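Putative uncharacterized protein PH0242 (Pyrococcus horikoshii, PDB 3VU1) is an archaeal oligosaccharyltransferase of the AglB type, crystallised as its C-terminal globular domain, a largely beta-stranded structure with a bound calcium ion. Local coordinates at residues E227-I237 with Y248-Y256; G287-V297 with I309-H319. All blocks are in the same frame, centred on the assembly; numbering follows the deposited sequence.

Following the chain from the N terminus, the first contact opens at helix 228-235, which passes directly into strand 236-242 and returns along strand 245-250; interaction 1 closes this loop and ties the helix to the beginning of strand 253-262, which belongs to a different sheet. Strand 275-285 then leads to interaction 2, where 287-297 pairs with 309-319 in a long hairpin and closes a second loop. The two contacts follow one another in series, with centres about 16 Å apart. They meet at Phe253, whose ring packs on Arg288, Asp289 and Ile290. Both reach the calcium ion: His319 of interaction 2 binds it through its backbone O, and the Lys231 side chain of interaction 1 comes within about 5 Å.

Interaction 1: residues E227-I237 with Y248-Y256; sequences EFAEKLFSNFI and YEFRPFAIY
Tyr256 lies along helix 228-235, its ring covered on one face by Lys231, whose CG sits 3.8 Å from the ring centroid in a CH-pi contact. Tyr256 CG stands between its backbone N and carbonyl carbon (chi1 65°), which lays the ring along the helix. There its OH donates to Glu227 OE1 at 2.7 Å, while the Glu230 carboxylate stands at the ring edge, nearly perpendicular to it. Ser234 OG donates to Lys231 O (2.8 Å) and lies beside Ala254 CB and Tyr256 CB. Among the apolar contacts, Phe236 CZ meets Phe250 CD1 at 3.5 Å, the ring planes 47° apart. Phe236 CB touches Tyr248 CD2, the two side chains crossing at about a right angle. Arg251 N donates to Asn235 O at the helix end (2.7 Å); Ile237 and Glu249 follow as a reciprocal hydrogen-bonded antiparallel pair. Arg251 lays one guanidinium face on Ile237 CG1. Its NE forms a salt bridge with Glu249 OE2 (2.7 Å), from above the carboxylate plane, and a water links its NH1 to Ser234 O. Outside, Phe236 stacks with Phe67, and Tyr248 OH bonds Leu216 O. This is a helix running straight into an antiparallel beta hairpin, strands 236-242 and 245-250, with the next strand crossing back over the helix.

Interaction 2: residues G287-V297 with I309-H319; sequences GRDIKNATLYV and IKVGEIKYMNH. With CA (calcium ion), chain C.
Leu295 and Ile314 meet at the apolar centre, Leu295 CD2 lying 3.8 Å from Ile314 CD1. Ile290 CG2 meets Ile314 CB, while Ile290 CD1 touches Met317 CB, those two side chains lying side by side and pointing the same way. Toward the hairpin end, Leu295 CB touches Val311 CG2 (3.7 Å), which occupies the position between backbone N and carbonyl carbon, while Val311 CG1 turns to Val297 CG2. Gly312, with no side chain, lets Leu295 lie close over its backbone. Antiparallel backbone bonds hold this layer together. Asn292 and Ala293 both face Ile314 in a G1 beta bulge where the chain bends; Asn292 N donates to Lys315 O (2.7 Å) from above the carbonyl plane. On the Thr294 face, Tyr296 CE2 touches Lys310 CB, the two side chains meeting at a slant; the extended Lys310 chain ends in a salt bridge with Glu313. At the polar end, Asp289 OD1 accepts from His319 N at 2.8 Å, nearly along its C-O axis, and OD2 takes a weak bond from Tyr316 OH. The His319 ring lies with one face against Gly287, CA 4.0 Å from the ring centroid. The backbone O of His319, not the ring, binds the calcium ion (2.4 Å), alongside Glu76, Ala285 and Glu322. Strands 275-285 and 325-331 cover the apolar face through Ile283 and Ile325, while strand 336-356 bonds the other edge of strand 293-301.

Interaction 1: residues E227-I237 with Y248-Y256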
loop_
_atom_site.group_PDB
_atom_site.type_symbol
_atom_site.label_atom_id
_atom_site.label_comp_id
_atom_site.label_asym_id
_atom_site.label_seq_id
_atom_site.Cartn_x
_atom_site.Cartn_y
_atom_site.Cartn_z
ATOM N N GLU A 227 3.875 6.884 -14.899
ATOM C CA GLU A 227 4.669 5.826 -14.251
ATOM C C GLU A 227 4.049 5.276 -12.941
ATOM O O GLU A 227 4.472 4.226 -12.450
ATOM C CB GLU A 227 6.101 6.327 -13.978
ATOM C CG GLU A 227 6.917 6.667 -15.216
ATOM C CD GLU A 227 7.741 5.493 -15.674
ATOM O OE1 GLU A 227 8.831 5.291 -15.093
ATOM O OE2 GLU A 227 7.308 4.762 -16.598
ATOM N N PHE A 228 3.064 5.978 -12.377
ATOM C CA PHE A 228 2.568 5.652 -11.044
ATOM C C PHE A 228 1.945 4.245 -10.863
ATOM O O PHE A 228 2.206 3.566 -9.853
ATOM C CB PHE A 228 1.624 6.735 -10.486
ATOM C CG PHE A 228 1.365 6.563 -9.008
ATOM C CD1 PHE A 228 2.354 6.898 -8.066
ATOM C CD2 PHE A 228 0.181 5.973 -8.554
ATOM C CE1 PHE A 228 2.145 6.696 -6.714
ATOM C CE2 PHE A 228 -0.034 5.777 -7.193
ATOM C CZ PHE A 228 0.946 6.142 -6.277
ATOM N N ALA A 229 1.119 3.814 -11.813
ATOM C CA ALA A 229 0.580 2.468 -11.754
ATOM C C ALA A 229 1.707 1.430 -11.772
ATOM O O ALA A 229 1.710 0.484 -10.972
ATOM C CB ALA A 229 -0.400 2.227 -12.879
ATOM N N GLU A 230 2.682 1.623 -12.655
ATOM C CA GLU A 230 3.775 0.663 -12.797
ATOM C C GLU A 230 4.606 0.565 -11.514
ATOM O O GLU A 230 5.041 -0.531 -11.131
ATOM C CB GLU A 230 4.650 1.024 -13.999
ATOM C CG GLU A 230 4.851 -0.128 -14.974
ATOM C CD GLU A 230 6.146 -0.021 -15.787
ATOM O OE1 GLU A 230 6.796 -1.084 -16.011
ATOM O OE2 GLU A 230 6.524 1.120 -16.188
ATOM N N LYS A 231 4.820 1.705 -10.847
ATOM C CA LYS A 231 5.590 1.727 -9.606
ATOM C C LYS A 231 4.807 1.065 -8.506
ATOM O O LYS A 231 5.324 0.165 -7.834
ATOM C CB LYS A 231 5.948 3.137 -9.187
ATOM C CG LYS A 231 6.953 3.849 -10.061
ATOM C CD LYS A 231 6.595 5.316 -10.051
ATOM C CE LYS A 231 7.491 6.124 -9.138
ATOM N NZ LYS A 231 8.651 6.666 -9.901
ATOM N N LEU A 232 3.558 1.505 -8.337
ATOM C CA LEU A 232 2.647 0.867 -7.396
ATOM C C LEU A 232 2.698 -0.649 -7.437
ATOM O O LEU A 232 2.793 -1.294 -6.387
ATOM C CB LEU A 232 1.214 1.314 -7.610
ATOM C CG LEU A 232 0.234 0.951 -6.473
ATOM C CD1 LEU A 232 0.469 1.815 -5.237
ATOM C CD2 LEU A 232 -1.202 1.128 -6.930
ATOM N N PHE A 233 2.656 -1.231 -8.630
ATOM C CA PHE A 233 2.619 -2.696 -8.719
ATOM C C PHE A 233 3.929 -3.341 -8.303
ATOM O O PHE A 233 3.968 -4.511 -8.036
ATOM C CB PHE A 233 2.129 -3.187 -10.085
ATOM C CG PHE A 233 0.706 -2.811 -10.380
ATOM C CD1 PHE A 233 0.366 -2.176 -11.565
ATOM C CD2 PHE A 233 -0.303 -3.063 -9.452
ATOM C CE1 PHE A 233 -0.960 -1.802 -11.826
ATOM C CE2 PHE A 233 -1.614 -2.703 -9.708
ATOM C CZ PHE A 233 -1.945 -2.065 -10.893
ATOM N N SER A 234 5.008 -2.596 -8.203
ATOM C CA SER A 234 6.212 -3.189 -7.617
ATOM C C SER A 234 6.234 -3.055 -6.069
ATOM O O SER A 234 6.957 -3.800 -5.380
ATOM C CB SER A 234 7.466 -2.579 -8.251
ATOM O OG SER A 234 7.692 -1.245 -7.800
ATOM N N ASN A 235 5.467 -2.099 -5.526
ATOM C CA ASN A 235 5.347 -1.969 -4.063
ATOM C C ASN A 235 4.346 -2.940 -3.408
ATOM O O ASN A 235 4.475 -3.280 -2.224
ATOM C CB ASN A 235 4.989 -0.543 -3.707
ATOM C CG ASN A 235 6.030 0.420 -4.180
ATOM O OD1 ASN A 235 7.190 0.335 -3.787
ATOM N ND2 ASN A 235 5.641 1.314 -5.047
ATOM N N PHE A 236 3.369 -3.376 -4.213
ATOM C CA PHE A 236 2.295 -4.303 -3.813
ATOM C C PHE A 236 2.252 -5.492 -4.751
ATOM O O PHE A 236 1.773 -5.377 -5.874
ATOM C CB PHE A 236 0.942 -3.561 -3.777
ATOM C CG PHE A 236 0.920 -2.458 -2.762
ATOM C CD1 PHE A 236 1.419 -1.190 -3.080
ATOM C CD2 PHE A 236 0.467 -2.704 -1.455
ATOM C CE1 PHE A 236 1.438 -0.177 -2.124
ATOM C CE2 PHE A 236 0.479 -1.692 -0.489
ATOM C CZ PHE A 236 0.975 -0.431 -0.822
ATOM N N ILE A 237 2.775 -6.614 -4.268
ATOM C CA ILE A 237 2.903 -7.864 -5.030
ATOM C C ILE A 237 1.771 -8.855 -4.699
ATOM O O ILE A 237 1.617 -9.258 -3.546
ATOM C CB ILE A 237 4.280 -8.505 -4.703
ATOM C CG1 ILE A 237 5.410 -7.568 -5.132
ATOM C CG2 ILE A 237 4.448 -9.876 -5.351
ATOM C CD1 ILE A 237 5.184 -6.925 -6.494
ATOM N N TYR A 248 -1.739 -8.659 -0.896
ATOM C CA TYR A 248 -0.536 -8.026 -1.455
ATOM C C TYR A 248 0.558 -7.943 -0.427
ATOM O O TYR A 248 0.307 -7.532 0.697
ATOM C CB TYR A 248 -0.863 -6.640 -1.902
ATOM C CG TYR A 248 -1.684 -6.581 -3.168
ATOM C CD1 TYR A 248 -3.059 -6.389 -3.111
ATOM C CD2 TYR A 248 -1.077 -6.715 -4.444
ATOM C CE1 TYR A 248 -3.814 -6.298 -4.267
ATOM C CE2 TYR A 248 -1.822 -6.662 -5.614
ATOM C CZ TYR A 248 -3.184 -6.430 -5.519
ATOM O OH TYR A 248 -3.949 -6.347 -6.653
ATOM N N GLU A 249 1.770 -8.362 -0.783
ATOM C CA GLU A 249 2.940 -8.123 0.067
ATOM C C GLU A 249 3.392 -6.691 -0.182
ATOM O O GLU A 249 3.381 -6.205 -1.336
ATOM C CB GLU A 249 4.056 -9.078 -0.268
ATOM C CG GLU A 249 5.409 -8.729 0.314
ATOM C CD GLU A 249 6.515 -9.675 -0.177
ATOM O OE1 GLU A 249 6.272 -10.891 -0.285
ATOM O OE2 GLU A 249 7.650 -9.218 -0.447
ATOM N N PHE A 250 3.729 -5.993 0.901
ATOM C CA PHE A 250 4.191 -4.625 0.788
ATOM C C PHE A 250 5.693 -4.619 0.774
ATOM O O PHE A 250 6.328 -5.213 1.652
ATOM C CB PHE A 250 3.673 -3.784 1.933
ATOM C CG PHE A 250 4.157 -2.358 1.929
ATOM C CD1 PHE A 250 3.791 -1.475 0.905
ATOM C CD2 PHE A 250 4.947 -1.874 2.988
ATOM C CE1 PHE A 250 4.211 -0.151 0.933
ATOM C CE2 PHE A 250 5.382 -0.561 3.005
ATOM C CZ PHE A 250 5.002 0.301 1.990
ATOM N N ARG A 251 6.246 -3.966 -0.251
ATOM C CA ARG A 251 7.672 -3.728 -0.343
ATOM C C ARG A 251 7.844 -2.253 -0.505
ATOM O O ARG A 251 7.588 -1.705 -1.588
ATOM C CB ARG A 251 8.247 -4.452 -1.532
ATOM C CG ARG A 251 8.183 -5.957 -1.412
ATOM C CD ARG A 251 8.403 -6.566 -2.769
ATOM N NE ARG A 251 8.576 -8.005 -2.684
ATOM C CZ ARG A 251 8.753 -8.794 -3.740
ATOM N NH1 ARG A 251 8.802 -8.281 -4.964
ATOM N NH2 ARG A 251 8.918 -10.090 -3.556
ATOM N N PRO A 252 8.231 -1.583 0.581
ATOM C CA PRO A 252 8.361 -0.111 0.538
ATOM C C PRO A 252 9.419 0.352 -0.490
ATOM O O PRO A 252 9.236 1.397 -1.131
ATOM C CB PRO A 252 8.747 0.272 1.971
ATOM C CG PRO A 252 9.255 -0.997 2.609
ATOM C CD PRO A 252 8.622 -2.163 1.883
ATOM N N PHE A 253 10.488 -0.423 -0.664
ATOM C CA PHE A 253 11.505 -0.112 -1.694
ATOM C C PHE A 253 11.595 -1.214 -2.746
ATOM O O PHE A 253 12.018 -2.325 -2.478
ATOM C CB PHE A 253 12.870 0.162 -1.052
ATOM C CG PHE A 253 12.785 1.115 0.088
ATOM C CD1 PHE A 253 12.935 0.665 1.406
ATOM C CD2 PHE A 253 12.482 2.460 -0.139
ATOM C CE1 PHE A 253 12.827 1.555 2.476
ATOM C CE2 PHE A 253 12.351 3.340 0.924
ATOM C CZ PHE A 253 12.523 2.883 2.234
ATOM N N ALA A 254 11.177 -0.891 -3.950
ATOM C CA ALA A 254 11.062 -1.907 -4.971
ATOM C C ALA A 254 11.612 -1.439 -6.322
ATOM O O ALA A 254 11.764 -0.221 -6.584
ATOM C CB ALA A 254 9.616 -2.328 -5.119
ATOM N N ILE A 255 11.899 -2.427 -7.167
ATOM C CA ILE A 255 12.358 -2.188 -8.517
ATOM C C ILE A 255 11.217 -2.576 -9.442
ATOM O O ILE A 255 10.749 -3.712 -9.405
ATOM C CB ILE A 255 13.623 -3.022 -8.826
ATOM C CG1 ILE A 255 14.795 -2.467 -8.030
ATOM C CG2 ILE A 255 13.883 -3.048 -10.328
ATOM C CD1 ILE A 255 16.028 -3.339 -8.022
ATOM N N TYR A 256 10.776 -1.632 -10.266
ATOM C CA TYR A 256 9.687 -1.917 -11.171
ATOM C C TYR A 256 10.074 -2.275 -12.600
ATOM O O TYR A 256 9.200 -2.612 -13.393
ATOM C CB TYR A 256 8.656 -0.785 -11.169
ATOM C CG TYR A 256 9.100 0.565 -11.675
ATOM C CD1 TYR A 256 8.753 0.995 -12.956
ATOM C CD2 TYR A 256 9.838 1.434 -10.868
ATOM C CE1 TYR A 256 9.130 2.248 -13.418
ATOM C CE2 TYR A 256 10.224 2.691 -11.321
ATOM C CZ TYR A 256 9.849 3.091 -12.587
ATOM O OH TYR A 256 10.221 4.319 -13.048
HETATM O O HOH W 1 8.848 -5.819 -6.074
#

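Interaction 2: residues G287-V297 with I309-H319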
loop_
_atom_site.group_PDB
_atom_site.type_symbol
_atom_site.label_atom_id
_atom_site.label_comp_id
_atom_site.label_asym_id
_atom_site.label_seq_id
_atom_site.Cartn_x
_atom_site.Cartn_y
_atom_site.Cartn_z
ATOM N N GLY A 287 6.260 6.050 0.124
ATOM C CA GLY A 287 5.951 6.650 1.411
ATOM C C GLY A 287 7.118 7.101 2.267
ATOM O O GLY A 287 6.944 7.988 3.099
ATOM N N ARG A 288 8.288 6.487 2.118
ATOM C CA ARG A 288 9.484 6.988 2.804
ATOM C C ARG A 288 10.736 7.048 1.922
ATOM O O ARG A 288 10.900 6.256 0.986
ATOM C CB ARG A 288 9.755 6.240 4.121
ATOM C CG ARG A 288 10.204 4.809 3.967
ATOM C CD ARG A 288 10.720 4.206 5.270
ATOM N NE ARG A 288 9.806 4.503 6.371
ATOM C CZ ARG A 288 10.120 4.482 7.669
ATOM N NH1 ARG A 288 11.344 4.149 8.071
ATOM N NH2 ARG A 288 9.198 4.801 8.566
ATOM N N ASP A 289 11.623 7.989 2.231
ATOM C CA ASP A 289 12.879 8.129 1.493
ATOM C C ASP A 289 13.833 6.950 1.653
ATOM O O ASP A 289 13.809 6.245 2.680
ATOM C CB ASP A 289 13.591 9.414 1.917
ATOM C CG ASP A 289 12.796 10.660 1.577
ATOM O OD1 ASP A 289 12.049 10.701 0.567
ATOM O OD2 ASP A 289 12.924 11.616 2.344
ATOM N N ILE A 290 14.680 6.747 0.643
ATOM C CA ILE A 290 15.902 5.938 0.816
ATOM C C ILE A 290 16.973 6.848 1.448
ATOM O O ILE A 290 17.163 7.961 0.963
ATOM C CB ILE A 290 16.382 5.387 -0.538
ATOM C CG1 ILE A 290 15.289 4.497 -1.138
ATOM C CG2 ILE A 290 17.667 4.594 -0.374
ATOM C CD1 ILE A 290 15.343 4.351 -2.638
ATOM N N LYS A 291 17.614 6.408 2.536
ATOM C CA LYS A 291 18.693 7.155 3.232
ATOM C C LYS A 291 19.802 6.210 3.625
ATOM O O LYS A 291 19.546 5.216 4.325
ATOM C CB LYS A 291 18.229 7.785 4.553
ATOM C CG LYS A 291 17.294 8.968 4.423
ATOM C CD LYS A 291 16.872 9.548 5.767
ATOM C CE LYS A 291 15.795 8.710 6.433
ATOM N NZ LYS A 291 15.045 9.508 7.442
ATOM N N ASN A 292 21.033 6.527 3.214
ATOM C CA ASN A 292 22.215 5.800 3.699
ATOM C C ASN A 292 22.007 4.344 3.514
ATOM O O ASN A 292 22.084 3.598 4.469
ATOM C CB ASN A 292 22.476 6.068 5.199
ATOM C CG ASN A 292 22.591 7.550 5.518
ATOM O OD1 ASN A 292 23.278 8.306 4.834
ATOM N ND2 ASN A 292 21.881 7.974 6.531
ATOM N N ALA A 293 21.724 3.962 2.279
ATOM C CA ALA A 293 21.277 2.627 1.931
ATOM C C ALA A 293 22.359 1.857 1.169
ATOM O O ALA A 293 23.095 2.444 0.378
ATOM C CB ALA A 293 20.003 2.726 1.082
ATOM N N THR A 294 22.430 0.549 1.397
ATOM C CA THR A 294 23.288 -0.349 0.622
ATOM C C THR A 294 22.444 -1.271 -0.265
ATOM O O THR A 294 21.457 -1.832 0.212
ATOM C CB THR A 294 24.142 -1.225 1.556
ATOM O OG1 THR A 294 24.744 -0.387 2.534
ATOM C CG2 THR A 294 25.235 -1.956 0.790
ATOM N N LEU A 295 22.844 -1.431 -1.533
ATOM C CA LEU A 295 22.210 -2.395 -2.433
ATOM C C LEU A 295 22.929 -3.753 -2.466
ATOM O O LEU A 295 24.167 -3.815 -2.538
ATOM C CB LEU A 295 22.138 -1.834 -3.835
ATOM C CG LEU A 295 21.529 -0.452 -3.934
ATOM C CD1 LEU A 295 21.632 0.092 -5.353
ATOM C CD2 LEU A 295 20.083 -0.500 -3.479
ATOM N N TYR A 296 22.157 -4.839 -2.416
ATOM C CA TYR A 296 22.738 -6.168 -2.593
ATOM C C TYR A 296 22.009 -6.988 -3.617
ATOM O O TYR A 296 20.887 -6.667 -4.017
ATOM C CB TYR A 296 22.709 -6.958 -1.314
ATOM C CG TYR A 296 23.419 -6.313 -0.176
ATOM C CD1 TYR A 296 22.755 -5.423 0.665
ATOM C CD2 TYR A 296 24.758 -6.610 0.093
ATOM C CE1 TYR A 296 23.398 -4.850 1.740
ATOM C CE2 TYR A 296 25.418 -6.042 1.177
ATOM C CZ TYR A 296 24.728 -5.167 1.993
ATOM O OH TYR A 296 25.359 -4.580 3.046
ATOM N N VAL A 297 22.672 -8.052 -4.046
ATOM C CA VAL A 297 22.016 -9.150 -4.732
ATOM C C VAL A 297 22.305 -10.416 -3.915
ATOM O O VAL A 297 23.468 -10.699 -3.550
ATOM C CB VAL A 297 22.483 -9.266 -6.203
ATOM C CG1 VAL A 297 21.829 -10.452 -6.892
ATOM C CG2 VAL A 297 22.133 -8.000 -6.978
ATOM N N ILE A 309 26.201 -10.156 -2.412
ATOM C CA ILE A 309 27.067 -9.280 -3.176
ATOM C C ILE A 309 26.586 -7.845 -3.067
ATOM O O ILE A 309 25.451 -7.529 -3.454
ATOM C CB ILE A 309 27.106 -9.674 -4.676
ATOM C CG1 ILE A 309 27.338 -11.173 -4.830
ATOM C CG2 ILE A 309 28.161 -8.863 -5.428
ATOM C CD1 ILE A 309 26.699 -11.737 -6.074
ATOM N N LYS A 310 27.460 -6.983 -2.556
ATOM C CA LYS A 310 27.207 -5.552 -2.505
ATOM C C LYS A 310 27.395 -4.950 -3.905
ATOM O O LYS A 310 28.452 -5.081 -4.509
ATOM C CB LYS A 310 28.111 -4.887 -1.460
ATOM C CG LYS A 310 28.228 -3.390 -1.628
ATOM C CD LYS A 310 28.855 -2.676 -0.444
ATOM C CE LYS A 310 29.158 -1.244 -0.897
ATOM N NZ LYS A 310 29.433 -0.265 0.190
ATOM N N VAL A 311 26.365 -4.291 -4.420
ATOM C CA VAL A 311 26.405 -3.766 -5.779
ATOM C C VAL A 311 26.273 -2.261 -5.840
ATOM O O VAL A 311 26.254 -1.695 -6.936
ATOM C CB VAL A 311 25.288 -4.366 -6.703
ATOM C CG1 VAL A 311 25.431 -5.878 -6.825
ATOM C CG2 VAL A 311 23.861 -3.972 -6.271
ATOM N N GLY A 312 26.125 -1.604 -4.691
ATOM C CA GLY A 312 25.831 -0.167 -4.710
ATOM C C GLY A 312 25.418 0.443 -3.398
ATOM O O GLY A 312 25.164 -0.258 -2.424
ATOM N N GLU A 313 25.380 1.767 -3.384
ATOM C CA GLU A 313 24.928 2.539 -2.238
ATOM C C GLU A 313 24.005 3.645 -2.697
ATOM O O GLU A 313 24.134 4.126 -3.822
ATOM C CB GLU A 313 26.100 3.176 -1.547
ATOM C CG GLU A 313 26.950 2.197 -0.772
ATOM C CD GLU A 313 28.109 2.881 -0.081
ATOM O OE1 GLU A 313 28.603 2.315 0.909
ATOM O OE2 GLU A 313 28.515 3.984 -0.522
ATOM N N ILE A 314 23.050 4.042 -1.857
ATOM C CA ILE A 314 22.257 5.237 -2.164
ATOM C C ILE A 314 22.231 6.076 -0.925
ATOM O O ILE A 314 21.626 5.667 0.065
ATOM C CB ILE A 314 20.816 4.925 -2.581
ATOM C CG1 ILE A 314 20.785 3.893 -3.706
ATOM C CG2 ILE A 314 20.131 6.205 -3.013
ATOM C CD1 ILE A 314 19.460 3.186 -3.850
ATOM N N LYS A 315 22.918 7.222 -0.973
ATOM C CA LYS A 315 23.004 8.149 0.171
ATOM C C LYS A 315 21.607 8.714 0.448
ATOM O O LYS A 315 21.139 8.740 1.599
ATOM C CB LYS A 315 24.082 9.245 -0.038
ATOM C CG LYS A 315 23.877 10.289 -1.161
ATOM C CD LYS A 315 23.284 9.794 -2.511
ATOM C CE LYS A 315 24.288 9.114 -3.446
ATOM N NZ LYS A 315 25.311 10.082 -3.944
ATOM N N TYR A 316 20.924 9.081 -0.632
ATOM C CA TYR A 316 19.641 9.692 -0.521
ATOM C C TYR A 316 18.865 9.651 -1.823
ATOM O O TYR A 316 19.363 10.084 -2.872
ATOM C CB TYR A 316 19.768 11.153 -0.043
ATOM C CG TYR A 316 18.423 11.864 0.016
ATOM C CD1 TYR A 316 17.549 11.626 1.083
ATOM C CD2 TYR A 316 18.010 12.733 -1.014
ATOM C CE1 TYR A 316 16.317 12.234 1.131
ATOM C CE2 TYR A 316 16.775 13.357 -0.975
ATOM C CZ TYR A 316 15.937 13.102 0.105
ATOM O OH TYR A 316 14.689 13.677 0.204
ATOM N N MET A 317 17.627 9.164 -1.734
ATOM C CA MET A 317 16.653 9.332 -2.808
ATOM C C MET A 317 15.301 9.822 -2.250
ATOM O O MET A 317 14.761 9.233 -1.331
ATOM C CB MET A 317 16.503 8.023 -3.592
ATOM C CG MET A 317 15.638 8.151 -4.838
ATOM S SD MET A 317 15.508 6.669 -5.882
ATOM C CE MET A 317 17.238 6.350 -6.219
ATOM N N ASN A 318 14.773 10.913 -2.793
ATOM C CA ASN A 318 13.421 11.366 -2.456
ATOM C C ASN A 318 12.328 10.437 -2.987
ATOM O O ASN A 318 12.303 10.127 -4.187
ATOM C CB ASN A 318 13.173 12.760 -3.015
ATOM C CG ASN A 318 11.898 13.380 -2.466
ATOM O OD1 ASN A 318 10.794 13.068 -2.897
ATOM N ND2 ASN A 318 12.052 14.254 -1.496
ATOM N N HIS A 319 11.391 10.040 -2.124
ATOM C CA HIS A 319 10.406 9.036 -2.508
ATOM C C HIS A 319 9.368 9.553 -3.429
ATOM O O HIS A 319 8.594 8.782 -3.977
ATOM C CB HIS A 319 9.789 8.359 -1.294
ATOM C CG HIS A 319 8.814 9.223 -0.528
ATOM N ND1 HIS A 319 7.498 9.305 -0.844
ATOM C CD2 HIS A 319 8.997 10.029 0.586
ATOM C CE1 HIS A 319 6.884 10.131 0.013
ATOM N NE2 HIS A 319 7.795 10.568 0.894
HETATM CA CA CA C . 7.260 6.896 -4.658
#